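Local structure of segregation and condensation protein A (Thermococcus onnurineus, 6IVH) at residues Leu34-Lys37 and Tyr38-Arg41; Arg41-Glu44 and Met45-Asp49; Ser61-Val64 and Arg65-Ser68. The protein probably serves as the kleisin subunit of an archaeal Smc-based condensin that organises chromosomes, and is represented here by its N-terminal domain. All coordinates share one frame; numbering follows the deposited sequence.

Contact 1: Leu34-Lys37 and Tyr38-Arg41; sequences LTEK and YIER
Ile39 and Glu40 fold back on Thr35 and Glu36, one helical turn earlier. The Ile39 side chain can be followed outward. Its CB lies 3.7 Å from Thr35 O, the same carbonyl oxygen that accepts the hydrogen bond from Ile39 N. With CG1 beside the backbone N (chi1 -67°), the longer branch runs back along the helix, so that Ile39 CG1 comes within 3.4 Å of Thr35 O. At the tip, Ile39 CD1 is 3.8 Å from Glu36 OE1, while the shorter branch puts Ile39 CG2 4.1 Å from Glu36 OE2; the carboxylate thus rests against both branches. The bend at chi2 (61°) brings the Glu36 carboxylate to Ile39.

These residues belong to helix 31-47 of the helical N-terminal domain of a kleisin. The helix is amphipathic at this point: Leu34 and Tyr38 are buried against helices 11-20 and 54-72, and the polar ends on that side have partners there, Tyr38 OH with Ala56 O, and Thr35 OG1 with Leu63 O as well as Ile31 O.

On the solvent side the ladder of i to i-4 bonds continues with Glu40 N to Glu36 O, 2.7 Å and fairly straight. Beyond it the Glu40 chain is extended, and its CG sits 3.1 Å from that same Glu36 O. The two glutamate side chains cross at about a right angle, with their carboxylate planes 62° apart. What meets is a methylene and an oxygen, Glu36 CG and Glu40 OE2, 3.9 Å apart. The nearest charged atoms, Glu36 OE2 and Glu40 OE2, stay 5.0 Å from each other, a distance at which some mutual repulsion is probable.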
loop_
_atom_site.group_PDB
_atom_site.type_symbol
_atom_site.label_atom_id
_atom_site.label_comp_id
_atom_site.label_asym_id
_atom_site.label_seq_id
_atom_site.Cartn_x
_atom_site.Cartn_y
_atom_site.Cartn_z
ATOM N N LEU A 34 7.522 0.313 2.216
ATOM C CA LEU A 34 6.539 0.367 1.139
ATOM C C LEU A 34 5.536 1.494 1.345
ATOM O O LEU A 34 5.041 2.066 0.365
ATOM C CB LEU A 34 5.814 -0.977 1.027
ATOM C CG LEU A 34 4.785 -1.221 -0.087
ATOM C CD1 LEU A 34 3.386 -0.731 0.283
ATOM C CD2 LEU A 34 5.247 -0.596 -1.394
ATOM N N THR A 35 5.223 1.824 2.599
ATOM C CA THR A 35 4.160 2.786 2.873
ATOM C C THR A 35 4.493 4.162 2.306
ATOM O O THR A 35 3.662 4.785 1.635
ATOM C CB THR A 35 3.903 2.868 4.377
ATOM O OG1 THR A 35 3.522 1.573 4.861
ATOM C CG2 THR A 35 2.787 3.861 4.671
ATOM N N GLU A 36 5.708 4.652 2.555
ATOM C CA GLU A 36 6.053 5.983 2.065
ATOM C C GLU A 36 6.279 5.989 0.558
ATOM O O GLU A 36 6.019 7.003 -0.098
ATOM C CB GLU A 36 7.282 6.525 2.801
ATOM C CG GLU A 36 7.550 8.018 2.567
ATOM C CD GLU A 36 6.408 8.917 3.030
ATOM O OE1 GLU A 36 5.612 8.483 3.888
ATOM O OE2 GLU A 36 6.317 10.062 2.537
ATOM N N LYS A 37 6.753 4.876 -0.011
ATOM C CA LYS A 37 6.842 4.779 -1.467
ATOM C C LYS A 37 5.460 4.879 -2.102
ATOM O O LYS A 37 5.293 5.506 -3.156
ATOM C CB LYS A 37 7.524 3.472 -1.873
ATOM C CG LYS A 37 8.964 3.334 -1.402
ATOM C CD LYS A 37 9.600 2.072 -1.967
ATOM C CE LYS A 37 11.020 1.881 -1.454
ATOM N NZ LYS A 37 11.042 1.457 -0.029
ATOM N N TYR A 38 4.455 4.266 -1.471
ATOM C CA TYR A 38 3.081 4.407 -1.941
ATOM C C TYR A 38 2.616 5.854 -1.841
ATOM O O TYR A 38 1.980 6.376 -2.765
ATOM C CB TYR A 38 2.159 3.490 -1.135
ATOM C CG TYR A 38 0.702 3.550 -1.539
ATOM C CD1 TYR A 38 -0.164 4.475 -0.967
ATOM C CD2 TYR A 38 0.190 2.671 -2.483
ATOM C CE1 TYR A 38 -1.497 4.528 -1.334
ATOM C CE2 TYR A 38 -1.137 2.717 -2.857
ATOM C CZ TYR A 38 -1.977 3.645 -2.279
ATOM O OH TYR A 38 -3.302 3.689 -2.651
ATOM N N ILE A 39 2.919 6.516 -0.723
ATOM C CA ILE A 39 2.506 7.904 -0.545
ATOM C C ILE A 39 3.263 8.814 -1.503
ATOM O O ILE A 39 2.697 9.773 -2.046
ATOM C CB ILE A 39 2.701 8.325 0.922
ATOM C CG1 ILE A 39 1.733 7.552 1.823
ATOM C CG2 ILE A 39 2.523 9.827 1.081
ATOM C CD1 ILE A 39 1.854 7.894 3.294
ATOM N N GLU A 40 4.551 8.534 -1.726
ATOM C CA GLU A 40 5.319 9.294 -2.709
ATOM C C GLU A 40 4.637 9.262 -4.069
ATOM O O GLU A 40 4.382 10.310 -4.672
ATOM C CB GLU A 40 6.744 8.745 -2.815
ATOM C CG GLU A 40 7.656 9.089 -1.645
ATOM C CD GLU A 40 9.005 8.394 -1.733
ATOM O OE1 GLU A 40 9.407 8.006 -2.852
ATOM O OE2 GLU A 40 9.665 8.233 -0.683
ATOM N N ARG A 41 4.322 8.061 -4.559
ATOM C CA ARG A 41 3.670 7.939 -5.859
ATOM C C ARG A 41 2.272 8.540 -5.835
ATOM O O ARG A 41 1.851 9.179 -6.806
ATOM C CB ARG A 41 3.618 6.472 -6.285
ATOM C CG ARG A 41 2.880 6.232 -7.587
ATOM C CD ARG A 41 3.665 6.781 -8.771
ATOM N NE ARG A 41 3.124 6.306 -10.040
ATOM C CZ ARG A 41 3.474 6.784 -11.229
ATOM N NH1 ARG A 41 4.370 7.758 -11.320
ATOM N NH2 ARG A 41 2.923 6.288 -12.328
#

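Contact 2: Arg41-Glu44 and Met45-Asp49; sequences RLRE and MKELD
Arg41 sets one face of its guanidinium under the selenium of Met45, a selenomethionine in this crystal, in the last turns of helix 31-47 before a Schellman motif closes it. SE stands over that face, offset toward the rim: Met45 SE lies 3.2 Å from Arg41 NE and 3.4 Å from Arg41 CZ. The aliphatic part of the arginine joins in, with Arg41 CD 3.6 Å from Met45 SE. The two side chains run obliquely across one another, which lets the selenium follow the chain from CD to CZ.

A second partner helps to fix the rotation of this flat group. Glu44 OE1 accepts from Arg41 NH1 at 3.0 Å in a salt bridge and lies only 8° out of the guanidinium plane; the edge meets a carboxylate while selenium rests over one face. Replacing the arginine with an alanine is likely to leave the Glu44 carboxylate without its cationic mate and take away the flat group against which the Met45 selenium rests.

Further out, helix 11-20 supports Arg41 through Ile14 and Gln17, while Leu50 and Val52 of the following loop touch Met45. The Met45 chi1 of -29° is away from a staggered value and puts Met45 CG 3.1 Å from Arg41 O, the acceptor for Met45 N; at 2.50 Å resolution this torsion and the close selenium contact call for caution. Leu42 touches Ala60 of helix 54-72, and Lys46 meets Ile57 of that helix.

The last backbone bonds are uneven: Glu47 N reaches Arg43 O at 2.9 Å, but Leu48 N to Glu44 O is weak. Asp49, with a positive phi of 58°, then leaves the helix, its N making a weak bond of 3.1 Å to Lys46 O.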
loop_
_atom_site.group_PDB
_atom_site.type_symbol
_atom_site.label_atom_id
_atom_site.label_comp_id
_atom_site.label_asym_id
_atom_site.label_seq_id
_atom_site.Cartn_x
_atom_site.Cartn_y
_atom_site.Cartn_z
ATOM N N ARG A 41 4.322 8.061 -4.559
ATOM C CA ARG A 41 3.670 7.939 -5.859
ATOM C C ARG A 41 2.272 8.540 -5.835
ATOM O O ARG A 41 1.851 9.179 -6.806
ATOM C CB ARG A 41 3.618 6.472 -6.285
ATOM C CG ARG A 41 2.880 6.232 -7.587
ATOM C CD ARG A 41 3.665 6.781 -8.771
ATOM N NE ARG A 41 3.124 6.306 -10.040
ATOM C CZ ARG A 41 3.474 6.784 -11.229
ATOM N NH1 ARG A 41 4.370 7.758 -11.320
ATOM N NH2 ARG A 41 2.923 6.288 -12.328
ATOM N N LEU A 42 1.541 8.351 -4.733
ATOM C CA LEU A 42 0.214 8.948 -4.615
ATOM C C LEU A 42 0.285 10.466 -4.700
ATOM O O LEU A 42 -0.600 11.108 -5.277
ATOM C CB LEU A 42 -0.439 8.518 -3.303
ATOM C CG LEU A 42 -1.872 8.998 -3.087
ATOM C CD1 LEU A 42 -2.773 8.467 -4.189
ATOM C CD2 LEU A 42 -2.378 8.574 -1.719
ATOM N N ARG A 43 1.336 11.060 -4.132
ATOM C CA ARG A 43 1.515 12.502 -4.243
ATOM C C ARG A 43 1.837 12.915 -5.673
ATOM O O ARG A 43 1.447 14.007 -6.104
ATOM C CB ARG A 43 2.614 12.962 -3.283
ATOM C CG ARG A 43 2.941 14.436 -3.361
ATOM C CD ARG A 43 3.800 14.865 -2.187
ATOM N NE ARG A 43 3.107 14.672 -0.917
ATOM C CZ ARG A 43 2.230 15.534 -0.409
ATOM N NH1 ARG A 43 1.932 16.646 -1.067
ATOM N NH2 ARG A 43 1.648 15.282 0.756
ATOM N N GLU A 44 2.534 12.058 -6.423
ATOM C CA GLU A 44 2.862 12.384 -7.807
ATOM C C GLU A 44 1.605 12.500 -8.661
ATOM O O GLU A 44 1.470 13.442 -9.451
ATOM C CB GLU A 44 3.809 11.331 -8.386
ATOM C CG GLU A 44 5.181 11.279 -7.720
ATOM C CD GLU A 44 6.092 10.225 -8.332
ATOM O OE1 GLU A 44 5.680 9.574 -9.318
ATOM O OE2 GLU A 44 7.220 10.044 -7.823
HETATM N N MSE A 45 0.673 11.560 -8.515
HETATM C CA MSE A 45 -0.547 11.567 -9.315
HETATM C C MSE A 45 -1.398 12.782 -8.972
HETATM O O MSE A 45 -1.994 13.399 -9.854
HETATM C CB MSE A 45 -1.356 10.284 -9.097
HETATM C CG MSE A 45 -0.511 9.074 -8.744
HETATM SE SE MSE A 45 0.719 8.444 -10.125
HETATM C CE MSE A 45 -0.421 8.539 -11.691
ATOM N N LYS A 46 -1.449 13.123 -7.682
ATOM C CA LYS A 46 -2.239 14.268 -7.243
ATOM C C LYS A 46 -1.577 15.596 -7.597
ATOM O O LYS A 46 -2.278 16.604 -7.732
ATOM C CB LYS A 46 -2.493 14.178 -5.737
ATOM C CG LYS A 46 -3.149 12.869 -5.305
ATOM C CD LYS A 46 -4.659 12.988 -5.169
ATOM C CE LYS A 46 -5.040 13.603 -3.830
ATOM N NZ LYS A 46 -6.505 13.536 -3.576
ATOM N N GLU A 47 -0.250 15.621 -7.751
ATOM C CA GLU A 47 0.408 16.822 -8.257
ATOM C C GLU A 47 -0.072 17.153 -9.664
ATOM O O GLU A 47 -0.294 18.325 -9.995
ATOM C CB GLU A 47 1.927 16.643 -8.240
ATOM C CG GLU A 47 2.603 17.156 -6.978
ATOM C CD GLU A 47 4.099 16.892 -6.965
ATOM O OE1 GLU A 47 4.691 16.877 -5.863
ATOM O OE2 GLU A 47 4.681 16.695 -8.054
ATOM N N LEU A 48 -0.241 16.135 -10.503
ATOM C CA LEU A 48 -0.770 16.322 -11.846
ATOM C C LEU A 48 -2.292 16.371 -11.877
ATOM O O LEU A 48 -2.868 16.438 -12.968
ATOM C CB LEU A 48 -0.262 15.208 -12.764
ATOM C CG LEU A 48 1.256 15.016 -12.754
ATOM C CD1 LEU A 48 1.654 13.864 -13.657
ATOM C CD2 LEU A 48 1.971 16.294 -13.163
ATOM N N ASP A 49 -2.944 16.340 -10.713
ATOM C CA ASP A 49 -4.400 16.451 -10.608
ATOM C C ASP A 49 -5.104 15.352 -11.397
ATOM O O ASP A 49 -6.124 15.586 -12.048
ATOM C CB ASP A 49 -4.885 17.834 -11.052
ATOM C CG ASP A 49 -4.371 18.944 -10.158
ATOM O OD1 ASP A 49 -3.336 19.554 -10.500
ATOM O OD2 ASP A 49 -4.999 19.197 -9.107
#

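Contact 3: Ser61-Val64 and Arg65-Ser68; sequences SILV and RMKS
Ile62, Arg65 and Met66 point the same way from neighbouring turns, the isoleucine lying side by side with each of the other two. One methyl serves both: Ile62 CG2 is 3.8 Å from Met66 SE, an apolar contact with a selenomethionine, and 3.5 Å from Arg65 NH2. The Arg65 chain bends at chi3 (57°), bringing NH2 to the Ile62 methyl; Ile62 O lies on the side of one guanidinium face but not in close contact. Arg65 NH1 also has a long, weak ion pair with Glu69. Met66 CG, turned beside its own backbone N (chi1 -67°), lies 3.2 Å from Ile62 O, and Met66 SE reaches Leu63 CD2 more loosely, at 4.3 Å.

Val64 and Lys67 form a second side-by-side pair, though they barely meet, with Val64 CG1 4.2 Å from Lys67 NZ. The firmer grip is on Val64 O, which takes two donors from Ser68: N at 2.9 Å and OG at 3.0 Å. They approach from opposite faces of the carbonyl plane, OG tilted 34° from it. The hydroxyl donates to the carbonyl four residues back, a familiar way for a serine in a helix to satisfy its polar group.

Leu63 packs on Leu34 and Tyr38 of helix 31-47, whereas Ile62 packs on Leu114, Ala117 and Leu118 of helix 107-120. Adjacent residues thus join helix 54-72 to two other helices, helix-to-helix packing within the mostly helical N-terminal domain of this probable kleisin.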
loop_
_atom_site.group_PDB
_atom_site.type_symbol
_atom_site.label_atom_id
_atom_site.label_comp_id
_atom_site.label_asym_id
_atom_site.label_seq_id
_atom_site.Cartn_x
_atom_site.Cartn_y
_atom_site.Cartn_z
ATOM N N SER A 61 -4.071 5.260 4.335
ATOM C CA SER A 61 -4.284 5.209 5.778
ATOM C C SER A 61 -4.056 3.802 6.317
ATOM O O SER A 61 -3.512 3.629 7.415
ATOM C CB SER A 61 -5.696 5.689 6.118
ATOM O OG SER A 61 -5.952 6.968 5.563
ATOM N N ILE A 62 -4.460 2.784 5.554
ATOM C CA ILE A 62 -4.257 1.406 5.983
ATOM C C ILE A 62 -2.771 1.069 6.025
ATOM O O ILE A 62 -2.286 0.461 6.986
ATOM C CB ILE A 62 -5.031 0.445 5.063
ATOM C CG1 ILE A 62 -6.529 0.761 5.104
ATOM C CG2 ILE A 62 -4.765 -1.001 5.460
ATOM C CD1 ILE A 62 -7.355 -0.048 4.125
ATOM N N LEU A 63 -2.024 1.463 4.988
ATOM C CA LEU A 63 -0.591 1.185 4.962
ATOM C C LEU A 63 0.144 1.912 6.079
ATOM O O LEU A 63 1.144 1.399 6.596
ATOM C CB LEU A 63 -0.003 1.570 3.604
ATOM C CG LEU A 63 -0.444 0.706 2.424
ATOM C CD1 LEU A 63 0.200 1.185 1.132
ATOM C CD2 LEU A 63 -0.110 -0.753 2.687
ATOM N N VAL A 64 -0.326 3.101 6.464
ATOM C CA VAL A 64 0.296 3.807 7.577
ATOM C C VAL A 64 0.094 3.035 8.875
ATOM O O VAL A 64 1.017 2.914 9.691
ATOM C CB VAL A 64 -0.252 5.243 7.675
ATOM C CG1 VAL A 64 0.213 5.902 8.966
ATOM C CG2 VAL A 64 0.201 6.061 6.477
ATOM N N ARG A 65 -1.108 2.489 9.083
ATOM C CA ARG A 65 -1.347 1.680 10.274
ATOM C C ARG A 65 -0.539 0.390 10.239
ATOM O O ARG A 65 0.030 -0.021 11.257
ATOM C CB ARG A 65 -2.836 1.370 10.416
ATOM C CG ARG A 65 -3.140 0.356 11.513
ATOM C CD ARG A 65 -4.620 0.014 11.578
ATOM N NE ARG A 65 -5.127 -0.487 10.302
ATOM C CZ ARG A 65 -5.025 -1.749 9.899
ATOM N NH1 ARG A 65 -4.426 -2.648 10.668
ATOM N NH2 ARG A 65 -5.520 -2.112 8.722
HETATM N N MSE A 66 -0.470 -0.258 9.080
HETATM C CA MSE A 66 0.248 -1.521 8.960
HETATM C C MSE A 66 1.746 -1.337 9.178
HETATM O O MSE A 66 2.432 -2.259 9.622
HETATM C CB MSE A 66 -0.013 -2.160 7.595
HETATM C CG MSE A 66 -1.448 -2.618 7.408
HETATM SE SE MSE A 66 -1.779 -3.383 5.651
HETATM C CE MSE A 66 -0.652 -4.964 5.806
ATOM N N LYS A 67 2.252 -0.144 8.869
ATOM C CA LYS A 67 3.660 0.146 9.107
ATOM C C LYS A 67 3.922 0.621 10.529
ATOM O O LYS A 67 5.026 0.417 11.048
ATOM C CB LYS A 67 4.173 1.186 8.104
ATOM C CG LYS A 67 4.330 2.598 8.650
ATOM C CD LYS A 67 5.349 3.385 7.834
ATOM C CE LYS A 67 5.503 4.814 8.340
ATOM N NZ LYS A 67 4.281 5.636 8.101
ATOM N N SER A 68 2.931 1.243 11.175
ATOM C CA SER A 68 3.090 1.617 12.576
ATOM C C SER A 68 3.114 0.381 13.465
ATOM O O SER A 68 3.956 0.265 14.363
ATOM C CB SER A 68 1.967 2.563 13.002
ATOM O OG SER A 68 2.045 3.804 12.323
#

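Contacts 1 and 2 follow each other on helix 31-47 and share Arg41, whereas contact 3 sits on helix 54-72, the next helix. Contacts 1 and 3 are partly buried and touch directly, through Thr35 and Tyr38 on one side and Leu63 on the other. Contact 2 lies at the surface, its centre about 15 Å from the chain centre, and its nearest atoms stay about 7 Å from contact 3. The chemistry changes accordingly. Beyond the backbone bonds all three share, contact 2 depends on a salt bridge and a selenium over a guanidinium, contact 3 on apolar side chains and a carbonyl oxygen that accepts two hydrogen bonds, and contact 1 on methyl and methylene groups against carboxylates.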